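Local coordinates for protein PnpC (Pseudomonas putida, PDB 3N9T) that probably catalyses, as an iron(III)-dependent intradiol dioxygenase, the oxygen-driven opening of the hydroxyquinol ring, at residues N98-T103 against G253-K258; R135-Q140 against Y282-M287. All blocks are in the same frame, centred on the assembly; numbering follows the deposited sequence.

Contact 1. Residues N98-T103 against G253-K258; sequences NATETT and GSLQVK
E101 and L255 mark the closest approach of the two backbones, 7.3 Å between their CA atoms, too wide for direct main-chain bonding, so side chains and water bridge an irregular chain at 98-103 and the short 3-10 turn 253-255. On the polar side, the hydroxyl of S254 donates to the carboxylate of E101, OG to OE1 at 2.6 Å, entering by the anti lone pair, the one turned away from OE2. Two waters reinforce this bond. One donates to E101 OE1 at 2.7 Å and accepts from the backbone N of S254; the other accepts from E101 N and donates to S254 OG. OE1 therefore receives two donors, while OG gives one hydrogen bond and takes another. Glutamate suits its place because its chain, extended beyond CG, spans the gap that water partly fills, and V8 of the second subunit packs against it.

The 98-103 segment links the helical N-terminal region to the catalytic beta domain that intradiol dioxygenases share, and here it is laid against the turn leading into strand 256-262. L255 supplies the apolar half of the contact. Its forked end meets two threonine methyls: CD2 reaches T100 CG2 at 3.7 Å, and CD1 reaches T103 CG2 at 3.5 Å. In T100, with chi1 -52° placing OG1 beside the backbone N, CG2 falls anti to that N and meets the leucine, while OG1 accepts from the backbone N of V286. A branched residue with one polar and one apolar arm fits such a boundary. The side chain of T103 lies about 6 Å from that of the iron ligand H220, so this packing lies near the iron site, beyond its direct ligands.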
loop_
_atom_site.group_PDB
_atom_site.type_symbol
_atom_site.label_atom_id
_atom_site.label_comp_id
_atom_site.label_asym_id
_atom_site.label_seq_id
_atom_site.Cartn_x
_atom_site.Cartn_y
_atom_site.Cartn_z
ATOM N N ASN A 98 26.934 -16.022 -17.625
ATOM C CA ASN A 98 25.924 -16.882 -18.193
ATOM C C ASN A 98 25.294 -17.722 -17.054
ATOM O O ASN A 98 24.845 -18.848 -17.316
ATOM C CB ASN A 98 26.541 -17.832 -19.244
ATOM C CG ASN A 98 27.681 -18.701 -18.663
ATOM O OD1 ASN A 98 28.440 -18.257 -17.788
ATOM N ND2 ASN A 98 27.814 -19.926 -19.159
ATOM N N ALA A 99 25.306 -17.208 -15.811
ATOM C CA ALA A 99 24.732 -17.967 -14.676
ATOM C C ALA A 99 23.213 -18.100 -14.881
ATOM O O ALA A 99 22.558 -17.243 -15.532
ATOM C CB ALA A 99 25.058 -17.298 -13.332
ATOM N N THR A 100 22.632 -19.206 -14.402
ATOM C CA THR A 100 21.192 -19.330 -14.572
ATOM C C THR A 100 20.446 -18.176 -13.901
ATOM O O THR A 100 20.779 -17.826 -12.797
ATOM C CB THR A 100 20.641 -20.681 -14.014
ATOM O OG1 THR A 100 21.414 -21.723 -14.596
ATOM C CG2 THR A 100 19.171 -20.842 -14.393
ATOM N N GLU A 101 19.452 -17.606 -14.586
ATOM C CA GLU A 101 18.601 -16.544 -14.028
ATOM C C GLU A 101 17.786 -17.008 -12.820
ATOM O O GLU A 101 17.447 -18.211 -12.668
ATOM C CB GLU A 101 17.669 -15.997 -15.133
ATOM C CG GLU A 101 18.485 -15.261 -16.230
ATOM C CD GLU A 101 17.648 -14.524 -17.260
ATOM O OE1 GLU A 101 17.199 -15.163 -18.250
ATOM O OE2 GLU A 101 17.507 -13.287 -17.119
ATOM N N THR A 102 17.517 -16.079 -11.924
ATOM C CA THR A 102 16.805 -16.416 -10.710
ATOM C C THR A 102 15.288 -16.097 -10.811
ATOM O O THR A 102 14.826 -15.437 -11.739
ATOM C CB THR A 102 17.373 -15.596 -9.538
ATOM O OG1 THR A 102 17.076 -14.206 -9.754
ATOM C CG2 THR A 102 18.870 -15.824 -9.393
ATOM N N THR A 103 14.517 -16.575 -9.844
ATOM C CA THR A 103 13.124 -16.148 -9.660
ATOM C C THR A 103 12.844 -16.113 -8.155
ATOM O O THR A 103 13.702 -16.517 -7.328
ATOM C CB THR A 103 12.141 -17.201 -10.196
ATOM O OG1 THR A 103 12.263 -18.403 -9.382
ATOM C CG2 THR A 103 12.435 -17.524 -11.681
ATOM N N GLY A 253 12.819 -15.980 -20.668
ATOM C CA GLY A 253 13.198 -16.765 -21.846
ATOM C C GLY A 253 14.127 -17.952 -21.584
ATOM O O GLY A 253 13.800 -19.049 -21.991
ATOM N N SER A 254 15.228 -17.762 -20.838
ATOM C CA SER A 254 16.192 -18.807 -20.609
ATOM C C SER A 254 15.731 -19.934 -19.637
ATOM O O SER A 254 16.407 -20.977 -19.562
ATOM C CB SER A 254 17.483 -18.191 -20.078
ATOM O OG SER A 254 17.291 -17.712 -18.730
ATOM N N LEU A 255 14.619 -19.734 -18.921
ATOM C CA LEU A 255 14.136 -20.744 -17.912
ATOM C C LEU A 255 13.076 -21.684 -18.499
ATOM O O LEU A 255 12.372 -22.397 -17.758
ATOM C CB LEU A 255 13.510 -19.982 -16.716
ATOM C CG LEU A 255 14.534 -19.079 -16.002
ATOM C CD1 LEU A 255 13.862 -18.376 -14.799
ATOM C CD2 LEU A 255 15.767 -19.890 -15.536
ATOM N N GLN A 256 12.888 -21.636 -19.819
ATOM C CA GLN A 256 11.926 -22.472 -20.471
ATOM C C GLN A 256 12.684 -23.728 -20.882
ATOM O O GLN A 256 13.882 -23.711 -21.217
ATOM C CB GLN A 256 11.355 -21.790 -21.727
ATOM C CG GLN A 256 10.792 -20.428 -21.465
ATOM C CD GLN A 256 10.190 -19.774 -22.684
ATOM O OE1 GLN A 256 9.992 -20.410 -23.742
ATOM N NE2 GLN A 256 9.832 -18.504 -22.522
ATOM N N VAL A 257 12.019 -24.850 -20.796
ATOM C CA VAL A 257 12.673 -26.080 -21.214
ATOM C C VAL A 257 11.585 -26.925 -21.914
ATOM O O VAL A 257 10.439 -27.004 -21.449
ATOM C CB VAL A 257 13.301 -26.817 -19.982
ATOM C CG1 VAL A 257 12.182 -27.349 -19.010
ATOM C CG2 VAL A 257 14.187 -27.892 -20.465
ATOM N N LYS A 258 11.953 -27.557 -23.015
ATOM C CA LYS A 258 11.072 -28.419 -23.765
ATOM C C LYS A 258 10.913 -29.844 -23.166
ATOM O O LYS A 258 11.891 -30.533 -22.918
ATOM C CB LYS A 258 11.670 -28.493 -25.181
ATOM C CG LYS A 258 10.938 -29.444 -26.149
ATOM C CD LYS A 258 9.689 -28.849 -26.722
ATOM C CE LYS A 258 9.336 -29.654 -27.998
ATOM N NZ LYS A 258 7.990 -29.255 -28.515
HETATM O O HOH W 1 15.981 -14.906 -20.692
HETATM O O HOH W 2 19.197 -18.777 -17.265
#

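Contact 2. Residues R135-Q140 against Y282-M287; sequences RVLDVQ and YYEFVM
Y282 lays its hydroxyl beside the aliphatic part of R135, Y282 OH to R135 CD at 3.6 Å, with the phenol ring and guanidinium planes only 22° apart. Y283 O accepts from R135 N at 3.2 Å, continuing the parallel pairing that joins strand 129-138 to the C-terminal strand 278-287 in the mixed sheet of the intradiol dioxygenase beta domain. E284 points to the same face as R135 and L137. Its OE2 accepts the Y282 hydroxyl at 2.5 Å, on the anti side and 17° out of the carboxylate plane, and lies at the edge of the guanidinium; R135 NH2 bonds instead to D181 O. With a glutamine in place of E284, the Y282 hydroxyl would probably lose a charged acceptor and R135 its neighbouring negative charge. F285 alternates to the other face, where its aromatic ring suits the buried surroundings beside V136; its N donates to R135 O, and its O accepts from L137 N at 2.7 Å. V286 returns to the arginine face, its beta-branched side chain suited to a strand, and CG1 crosses V139 CG2 at about a right angle, 3.7 Å away. M287 donates from N to L137 O at 2.9 Å; its chain, extended to SD (chi2 -169°), sets both CG and SD 3.7 Å from V136 CG1, and a water bridges its O to V139 N. While V136, F285 and M287 pack on one face, on the other the E284 carboxylate, held by the Y282 hydroxyl, has OE2 4.5 Å from R135 NH1, near enough for a probable long-range attraction but beyond a salt bridge.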
loop_
_atom_site.group_PDB
_atom_site.type_symbol
_atom_site.label_atom_id
_atom_site.label_comp_id
_atom_site.label_asym_id
_atom_site.label_seq_id
_atom_site.Cartn_x
_atom_site.Cartn_y
_atom_site.Cartn_z
ATOM N N ARG A 135 22.743 -31.115 -15.947
ATOM C CA ARG A 135 23.992 -30.943 -15.216
ATOM C C ARG A 135 23.937 -29.684 -14.411
ATOM O O ARG A 135 23.098 -28.822 -14.652
ATOM C CB ARG A 135 25.170 -30.910 -16.200
ATOM C CG ARG A 135 25.223 -32.188 -17.197
ATOM C CD ARG A 135 26.306 -32.029 -18.299
ATOM N NE ARG A 135 27.582 -32.344 -17.686
ATOM C CZ ARG A 135 28.790 -31.934 -18.108
ATOM N NH1 ARG A 135 28.921 -31.115 -19.171
ATOM N NH2 ARG A 135 29.871 -32.351 -17.417
ATOM N N VAL A 136 24.782 -29.619 -13.388
ATOM C CA VAL A 136 25.048 -28.364 -12.715
ATOM C C VAL A 136 26.509 -28.009 -13.028
ATOM O O VAL A 136 27.399 -28.802 -12.785
ATOM C CB VAL A 136 24.816 -28.495 -11.231
ATOM C CG1 VAL A 136 25.122 -27.107 -10.515
ATOM C CG2 VAL A 136 23.337 -28.957 -10.957
ATOM N N LEU A 137 26.725 -26.819 -13.597
ATOM C CA LEU A 137 28.035 -26.450 -14.079
ATOM C C LEU A 137 28.434 -25.120 -13.442
ATOM O O LEU A 137 27.555 -24.422 -12.858
ATOM C CB LEU A 137 27.917 -26.260 -15.603
ATOM C CG LEU A 137 27.518 -27.493 -16.427
ATOM C CD1 LEU A 137 27.490 -27.106 -17.905
ATOM C CD2 LEU A 137 28.481 -28.653 -16.153
ATOM N N ASP A 138 29.736 -24.792 -13.517
ATOM C CA ASP A 138 30.196 -23.455 -13.189
ATOM C C ASP A 138 30.175 -22.645 -14.455
ATOM O O ASP A 138 29.859 -23.160 -15.560
ATOM C CB ASP A 138 31.618 -23.401 -12.525
ATOM C CG ASP A 138 32.732 -24.001 -13.397
ATOM O OD1 ASP A 138 32.590 -24.038 -14.612
ATOM O OD2 ASP A 138 33.767 -24.470 -12.864
ATOM N N VAL A 139 30.523 -21.366 -14.300
ATOM C CA VAL A 139 30.538 -20.434 -15.410
ATOM C C VAL A 139 31.610 -20.810 -16.460
ATOM O O VAL A 139 31.470 -20.459 -17.619
ATOM C CB VAL A 139 30.701 -18.998 -14.842
ATOM C CG1 VAL A 139 31.509 -18.142 -15.755
ATOM C CG2 VAL A 139 29.288 -18.407 -14.462
ATOM N N GLN A 140 32.643 -21.559 -16.061
ATOM C CA GLN A 140 33.609 -22.076 -17.029
ATOM C C GLN A 140 33.137 -23.379 -17.646
ATOM O O GLN A 140 33.832 -23.944 -18.466
ATOM C CB GLN A 140 34.981 -22.293 -16.405
ATOM C CG GLN A 140 35.637 -20.960 -15.998
ATOM C CD GLN A 140 35.165 -20.494 -14.623
ATOM O OE1 GLN A 140 34.728 -21.309 -13.773
ATOM N NE2 GLN A 140 35.233 -19.185 -14.389
ATOM N N TYR A 282 15.686 -31.542 -20.494
ATOM C CA TYR A 282 17.116 -31.551 -20.249
ATOM C C TYR A 282 17.537 -30.142 -19.927
ATOM O O TYR A 282 17.261 -29.226 -20.734
ATOM C CB TYR A 282 17.925 -32.004 -21.521
ATOM C CG TYR A 282 19.439 -31.983 -21.261
ATOM C CD1 TYR A 282 20.044 -32.987 -20.543
ATOM C CD2 TYR A 282 20.229 -30.929 -21.741
ATOM C CE1 TYR A 282 21.400 -32.955 -20.272
ATOM C CE2 TYR A 282 21.557 -30.899 -21.523
ATOM C CZ TYR A 282 22.141 -31.897 -20.771
ATOM O OH TYR A 282 23.468 -31.865 -20.489
ATOM N N TYR A 283 18.243 -29.939 -18.821
ATOM C CA TYR A 283 18.635 -28.578 -18.506
ATOM C C TYR A 283 20.022 -28.451 -17.876
ATOM O O TYR A 283 20.337 -29.211 -16.966
ATOM C CB TYR A 283 17.569 -27.882 -17.640
ATOM C CG TYR A 283 17.726 -26.309 -17.624
ATOM C CD1 TYR A 283 17.151 -25.533 -18.623
ATOM C CD2 TYR A 283 18.466 -25.659 -16.618
ATOM C CE1 TYR A 283 17.273 -24.148 -18.643
ATOM C CE2 TYR A 283 18.585 -24.271 -16.607
ATOM C CZ TYR A 283 17.995 -23.524 -17.637
ATOM O OH TYR A 283 18.070 -22.159 -17.647
ATOM N N GLU A 284 20.836 -27.504 -18.352
ATOM C CA GLU A 284 22.126 -27.285 -17.654
ATOM C C GLU A 284 22.124 -25.994 -16.797
ATOM O O GLU A 284 22.036 -24.856 -17.327
ATOM C CB GLU A 284 23.306 -27.312 -18.613
ATOM C CG GLU A 284 23.346 -28.622 -19.374
ATOM C CD GLU A 284 24.525 -28.692 -20.341
ATOM O OE1 GLU A 284 25.036 -27.626 -20.737
ATOM O OE2 GLU A 284 24.922 -29.818 -20.689
ATOM N N PHE A 285 22.173 -26.184 -15.482
ATOM C CA PHE A 285 22.242 -25.052 -14.580
ATOM C C PHE A 285 23.692 -24.558 -14.471
ATOM O O PHE A 285 24.637 -25.355 -14.459
ATOM C CB PHE A 285 21.796 -25.453 -13.188
ATOM C CG PHE A 285 20.344 -25.793 -13.114
ATOM C CD1 PHE A 285 19.377 -24.752 -13.015
ATOM C CD2 PHE A 285 19.938 -27.139 -13.102
ATOM C CE1 PHE A 285 17.975 -25.044 -12.964
ATOM C CE2 PHE A 285 18.511 -27.461 -13.062
ATOM C CZ PHE A 285 17.545 -26.362 -13.021
ATOM N N VAL A 286 23.831 -23.250 -14.373
ATOM C CA VAL A 286 25.121 -22.596 -14.260
ATOM C C VAL A 286 25.082 -21.754 -12.957
ATOM O O VAL A 286 24.224 -20.893 -12.803
ATOM C CB VAL A 286 25.443 -21.740 -15.546
ATOM C CG1 VAL A 286 26.794 -21.008 -15.404
ATOM C CG2 VAL A 286 25.404 -22.636 -16.842
ATOM N N MET A 287 25.989 -22.075 -12.035
ATOM C CA MET A 287 26.090 -21.494 -10.721
ATOM C C MET A 287 27.241 -20.505 -10.651
ATOM O O MET A 287 28.277 -20.645 -11.353
ATOM C CB MET A 287 26.287 -22.589 -9.672
ATOM C CG MET A 287 25.007 -23.531 -9.461
ATOM S SD MET A 287 25.415 -24.471 -7.986
ATOM C CE MET A 287 24.738 -23.285 -6.792
HETATM O O HOH W 3 30.796 -20.384 -11.525
#

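In the fold
From the N terminus, the chain leaves helix 84-91 and passes through 98-103, the first half of contact 1, before strand 129-138 brings the first half of contact 2. It then builds much of the beta domain, including the iron ligands, before 253-258 closes contact 1 and 282-287 closes contact 2. The segments alternate, so the two long loops cross instead of nesting. Strands 256-262 and 278-287 are antiparallel neighbours in one sheet, and 278-287 pairs in turn with 129-138. The contacts, their centres 11 Å apart, also meet directly: Y283 OH probably bonds to S254 O and T100 N to V286 O, tying the linker from the helical region to the sheet.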